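Local coordinates for hemoglobin subunit alpha (Mustelus griseus, PDB 1GCV), which carries oxygen from the gills to the peripheral tissues as the heme-binding alpha chain of a tetrameric hemoglobin, at residues 11-16 / 111-116; 104-109 / 122-127. All blocks are in the same frame, centred on the assembly; numbering follows the deposited sequence.

Contact 1. Residues 11-16 / 111-116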
loop_
_atom_site.group_PDB
_atom_site.type_symbol
_atom_site.label_atom_id
_atom_site.label_comp_id
_atom_site.label_asym_id
_atom_site.label_seq_id
_atom_site.Cartn_x
_atom_site.Cartn_y
_atom_site.Cartn_z
ATOM N N GLY A 11 21.937 -2.130 17.018
ATOM C CA GLY A 11 22.222 -2.610 18.358
ATOM C C GLY A 11 22.136 -1.487 19.374
ATOM O O GLY A 11 21.711 -1.694 20.511
ATOM N N LYS A 12 22.541 -0.291 18.964
ATOM C CA LYS A 12 22.499 0.869 19.842
ATOM C C LYS A 12 21.045 1.266 20.108
ATOM O O LYS A 12 20.710 1.712 21.206
ATOM C CB LYS A 12 23.265 2.040 19.208
ATOM C CG LYS A 12 23.081 3.386 19.912
ATOM C CD LYS A 12 23.503 4.560 19.019
ATOM C CE LYS A 12 22.338 5.511 18.732
ATOM N NZ LYS A 12 22.151 5.774 17.269
ATOM N N ILE A 13 20.184 1.097 19.103
ATOM C CA ILE A 13 18.770 1.441 19.245
ATOM C C ILE A 13 18.011 0.356 20.016
ATOM O O ILE A 13 17.057 0.658 20.733
ATOM C CB ILE A 13 18.109 1.704 17.856
ATOM C CG1 ILE A 13 18.348 3.160 17.449
ATOM C CG2 ILE A 13 16.603 1.466 17.910
ATOM C CD1 ILE A 13 18.628 3.346 15.988
ATOM N N ALA A 14 18.441 -0.899 19.883
ATOM C CA ALA A 14 17.804 -1.997 20.607
ATOM C C ALA A 14 18.069 -1.840 22.112
ATOM O O ALA A 14 17.274 -2.288 22.943
ATOM C CB ALA A 14 18.340 -3.340 20.113
ATOM N N GLN A 15 19.189 -1.201 22.446
ATOM C CA GLN A 15 19.585 -0.955 23.834
ATOM C C GLN A 15 18.630 0.032 24.495
ATOM O O GLN A 15 18.228 -0.152 25.643
ATOM C CB GLN A 15 20.996 -0.369 23.886
ATOM C CG GLN A 15 22.092 -1.353 23.560
ATOM C CD GLN A 15 22.432 -2.223 24.745
ATOM O OE1 GLN A 15 23.604 -2.404 25.081
ATOM N NE2 GLN A 15 21.405 -2.765 25.396
ATOM N N VAL A 16 18.290 1.085 23.756
ATOM C CA VAL A 16 17.385 2.140 24.222
ATOM C C VAL A 16 15.966 1.624 24.451
ATOM O O VAL A 16 15.344 1.925 25.472
ATOM C CB VAL A 16 17.308 3.296 23.199
ATOM C CG1 VAL A 16 16.315 4.348 23.671
ATOM C CG2 VAL A 16 18.689 3.899 22.987
ATOM N N THR A 111 10.500 11.031 18.431
ATOM C CA THR A 111 10.075 11.888 19.542
ATOM C C THR A 111 10.851 11.622 20.829
ATOM O O THR A 111 10.788 12.410 21.774
ATOM C CB THR A 111 8.562 11.728 19.861
ATOM O OG1 THR A 111 8.338 10.466 20.498
ATOM C CG2 THR A 111 7.729 11.809 18.596
ATOM N N HIS A 112 11.587 10.515 20.859
ATOM C CA HIS A 112 12.366 10.148 22.037
ATOM C C HIS A 112 13.862 10.328 21.834
ATOM O O HIS A 112 14.494 11.125 22.524
ATOM C CB HIS A 112 12.066 8.700 22.432
ATOM C CG HIS A 112 10.689 8.506 22.979
ATOM N ND1 HIS A 112 10.384 8.702 24.308
ATOM C CD2 HIS A 112 9.524 8.181 22.370
ATOM C CE1 HIS A 112 9.091 8.506 24.495
ATOM N NE2 HIS A 112 8.545 8.190 23.333
ATOM N N LEU A 113 14.424 9.590 20.884
ATOM C CA LEU A 113 15.852 9.662 20.592
ATOM C C LEU A 113 16.387 11.093 20.472
ATOM O O LEU A 113 15.744 11.970 19.883
ATOM C CB LEU A 113 16.157 8.887 19.309
ATOM C CG LEU A 113 16.534 7.413 19.465
ATOM C CD1 LEU A 113 15.791 6.783 20.629
ATOM C CD2 LEU A 113 16.213 6.689 18.176
ATOM N N THR A 114 17.568 11.315 21.048
ATOM C CA THR A 114 18.219 12.620 21.018
ATOM C C THR A 114 18.654 12.892 19.587
ATOM O O THR A 114 18.500 13.999 19.084
ATOM C CB THR A 114 19.470 12.657 21.937
ATOM O OG1 THR A 114 20.117 11.377 21.930
ATOM C CG2 THR A 114 19.072 13.007 23.364
ATOM N N GLU A 115 19.197 11.868 18.937
ATOM C CA GLU A 115 19.634 11.998 17.557
ATOM C C GLU A 115 18.921 10.973 16.674
ATOM O O GLU A 115 18.943 9.772 16.948
ATOM C CB GLU A 115 21.161 11.833 17.461
ATOM C CG GLU A 115 21.654 10.420 17.141
ATOM C CD GLU A 115 22.052 10.247 15.679
ATOM O OE1 GLU A 115 21.475 9.369 14.998
ATOM O OE2 GLU A 115 22.943 10.990 15.210
ATOM N N PHE A 116 18.262 11.466 15.630
ATOM C CA PHE A 116 17.559 10.604 14.688
ATOM C C PHE A 116 17.792 11.130 13.280
ATOM O O PHE A 116 16.881 11.630 12.619
ATOM C CB PHE A 116 16.059 10.558 14.994
ATOM C CG PHE A 116 15.366 9.349 14.420
ATOM C CD1 PHE A 116 15.764 8.060 14.789
ATOM C CD2 PHE A 116 14.341 9.493 13.488
ATOM C CE1 PHE A 116 15.155 6.933 14.237
ATOM C CE2 PHE A 116 13.725 8.369 12.929
ATOM C CZ PHE A 116 14.136 7.088 13.306
#
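Glu115 OE1 has two partners: it is hydrogen-bonded to Thr120 OG1, near the start of helix 118-135, and it faces the ammonium of Lys12 across the contact. The second pairing is loose. Lys12 NZ stands 4.3 Å from Glu115 OE1, too far for a salt bridge, so the opposite charges probably attract each other only weakly at this exposed edge. The lysine leaves its helix with CG trans to the main-chain nitrogen (chi1 169°), which carries its tail across toward the loop.

Beside this pair the contact is apolar and centres on Leu113, whose two methyls divide the work. CD1 touches Val16 CG1 at 3.9 Å, while CD2 lies 4.2 Å from Ile13 CG1. The Leu113 side chain runs nearly perpendicular to that of Ile13 and at a slant to that of Val16, so its fork spans one face of the helix. In globin terms the A helix (4-19) is here meeting the GH corner, the turn that follows helix 98-112 and leads into helix 118-135.

Just before Leu113 in the chain, His112 turns to helix 21-35: its NE2 is hydrogen-bonded to Glu27 OE1 and its ring packs edge-to-face with Tyr24, which also touches Val16. Phe116 is buried, and its ring meets that of His121. The corner also takes part in the interface with a neighbouring beta chain, where Phe116 O is hydrogen-bonded to Arg30 NH2 of that chain.

Contact 2. Residues 104-109 / 122-127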
loop_
_atom_site.group_PDB
_atom_site.type_symbol
_atom_site.label_atom_id
_atom_site.label_comp_id
_atom_site.label_asym_id
_atom_site.label_seq_id
_atom_site.Cartn_x
_atom_site.Cartn_y
_atom_site.Cartn_z
ATOM N N CYS A 104 4.921 3.908 12.589
ATOM C CA CYS A 104 4.600 4.477 13.897
ATOM C C CYS A 104 5.731 4.262 14.896
ATOM O O CYS A 104 5.900 5.051 15.825
ATOM C CB CYS A 104 3.301 3.883 14.427
ATOM S SG CYS A 104 1.872 4.512 13.551
ATOM N N ILE A 105 6.495 3.186 14.712
ATOM C CA ILE A 105 7.646 2.905 15.567
ATOM C C ILE A 105 8.690 3.968 15.206
ATOM O O ILE A 105 9.365 4.514 16.079
ATOM C CB ILE A 105 8.255 1.493 15.294
ATOM C CG1 ILE A 105 7.386 0.410 15.937
ATOM C CG2 ILE A 105 9.672 1.406 15.860
ATOM C CD1 ILE A 105 7.665 -0.988 15.414
ATOM N N ILE A 106 8.805 4.269 13.914
ATOM C CA ILE A 106 9.761 5.276 13.461
ATOM C C ILE A 106 9.405 6.631 14.076
ATOM O O ILE A 106 10.273 7.320 14.596
ATOM C CB ILE A 106 9.775 5.410 11.908
ATOM C CG1 ILE A 106 10.351 4.145 11.261
ATOM C CG2 ILE A 106 10.600 6.628 11.492
ATOM C CD1 ILE A 106 11.775 3.840 11.658
ATOM N N VAL A 107 8.131 7.010 14.024
ATOM C CA VAL A 107 7.711 8.288 14.590
ATOM C C VAL A 107 7.940 8.300 16.103
ATOM O O VAL A 107 8.354 9.320 16.669
ATOM C CB VAL A 107 6.221 8.583 14.288
ATOM C CG1 VAL A 107 5.766 9.831 15.046
ATOM C CG2 VAL A 107 6.029 8.786 12.787
ATOM N N THR A 108 7.688 7.169 16.755
ATOM C CA THR A 108 7.890 7.078 18.197
ATOM C C THR A 108 9.362 7.271 18.549
ATOM O O THR A 108 9.677 7.950 19.516
ATOM C CB THR A 108 7.414 5.720 18.750
ATOM O OG1 THR A 108 5.989 5.633 18.623
ATOM C CG2 THR A 108 7.803 5.565 20.217
ATOM N N LEU A 109 10.262 6.681 17.768
ATOM C CA LEU A 109 11.695 6.817 18.028
ATOM C C LEU A 109 12.159 8.266 17.844
ATOM O O LEU A 109 13.015 8.743 18.585
ATOM C CB LEU A 109 12.503 5.902 17.094
ATOM C CG LEU A 109 12.539 4.401 17.396
ATOM C CD1 LEU A 109 13.315 3.680 16.308
ATOM C CD2 LEU A 109 13.173 4.168 18.746
ATOM N N CYS A 122 17.309 5.309 8.243
ATOM C CA CYS A 122 17.459 4.314 7.204
ATOM C C CYS A 122 17.802 2.929 7.777
ATOM O O CYS A 122 17.211 1.928 7.371
ATOM C CB CYS A 122 18.533 4.769 6.222
ATOM S SG CYS A 122 18.520 3.858 4.697
ATOM N N ALA A 123 18.746 2.873 8.719
ATOM C CA ALA A 123 19.145 1.606 9.326
ATOM C C ALA A 123 17.969 0.967 10.060
ATOM O O ALA A 123 17.747 -0.241 9.970
ATOM C CB ALA A 123 20.300 1.824 10.291
ATOM N N VAL A 124 17.217 1.781 10.790
ATOM C CA VAL A 124 16.067 1.286 11.532
ATOM C C VAL A 124 14.945 0.856 10.586
ATOM O O VAL A 124 14.303 -0.182 10.801
ATOM C CB VAL A 124 15.535 2.361 12.507
ATOM C CG1 VAL A 124 14.382 1.810 13.329
ATOM C CG2 VAL A 124 16.655 2.817 13.418
ATOM N N ASP A 125 14.710 1.646 9.541
ATOM C CA ASP A 125 13.664 1.333 8.571
ATOM C C ASP A 125 13.967 0.017 7.863
ATOM O O ASP A 125 13.057 -0.732 7.525
ATOM C CB ASP A 125 13.529 2.450 7.528
ATOM C CG ASP A 125 12.176 2.436 6.834
ATOM O OD1 ASP A 125 11.151 2.312 7.539
ATOM O OD2 ASP A 125 12.134 2.546 5.590
ATOM N N LYS A 126 15.251 -0.255 7.646
ATOM C CA LYS A 126 15.676 -1.481 6.984
ATOM C C LYS A 126 15.451 -2.710 7.868
ATOM O O LYS A 126 15.140 -3.788 7.368
ATOM C CB LYS A 126 17.149 -1.377 6.581
ATOM C CG LYS A 126 17.366 -0.559 5.311
ATOM C CD LYS A 126 18.846 -0.424 4.968
ATOM C CE LYS A 126 19.454 -1.765 4.568
ATOM N NZ LYS A 126 20.741 -1.582 3.845
ATOM N N LEU A 127 15.600 -2.546 9.179
ATOM C CA LEU A 127 15.386 -3.658 10.099
ATOM C C LEU A 127 13.895 -3.989 10.161
ATOM O O LEU A 127 13.502 -5.152 10.048
ATOM C CB LEU A 127 15.906 -3.304 11.498
ATOM C CG LEU A 127 15.548 -4.275 12.630
ATOM C CD1 LEU A 127 16.465 -5.491 12.568
ATOM C CD2 LEU A 127 15.659 -3.571 13.978
#
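Val124 meets Ile106 and Leu109 chiefly through one methyl, CG1, and those three side chains make the apolar part of this buried contact. Val124 CG1 lies 3.7 Å from Ile106 CD1 and equally close to Leu109 CD1. The two approaches differ: Leu109 and Val124 point at each other end on, whereas Ile106 and Val124 run past one another in opposite senses, bringing Ile106 CD1 within 4.1 Å of Val124 CB. With chi1 of Val124 at -177°, CG1 is the branch turned away from the main-chain nitrogen, and it comes to lie between the two partners.

The polar groups find their partners elsewhere. Asp125 OD1 comes no nearer than 4.2 Å to Ile106 CG1, a plain van der Waals approach, while OD2 forms a salt bridge with Arg140 NH1 of the second alpha subunit. Lys126 NZ is salt-bridged both to Arg140 OXT of that subunit and to Glu6 OE2 of its own chain. Such C-terminal arginine bridges between alpha chains are characteristic of deoxy (T-state) hemoglobin. Within 104-109, Thr108 OG1 donates to Cys104 O at 2.9 Å, tilted 26° from the carbonyl plane; Thr108 N reaches that oxygen from the opposite face, so one residue grips it twice.

The segments lie on the G helix (98-112) and the H helix (118-135) of the globin fold. They run roughly antiparallel, at 149°, with local axes 10.7 Å apart. Helix 4-19 adds Leu17 against Leu109 and Ile13 against Val124, and helix 21-35 packs on 104-109 through Cys28 and Arg31.

In the fold
Contact 1 lies at the surface and contact 2 in the buried interior, their centres about 10 Å apart; both draw on helix 98-112, and they touch through Ile13 and Phe116. From the A helix, Ile13 CD1 comes close to Val124 CG2, at 3.3 Å, and Ile13 CG2 lies 4.3 Å from Leu109 CD1. From the GH corner, Phe116 links them as well, its CE2 lying 3.9 Å from Ile106 CG2 and its CE1 4.0 Å from Leu109 CB. Neither contact forms the heme pocket, since the side chains of Ile106 and Ile13 remain about 10 and 12 Å from the heme.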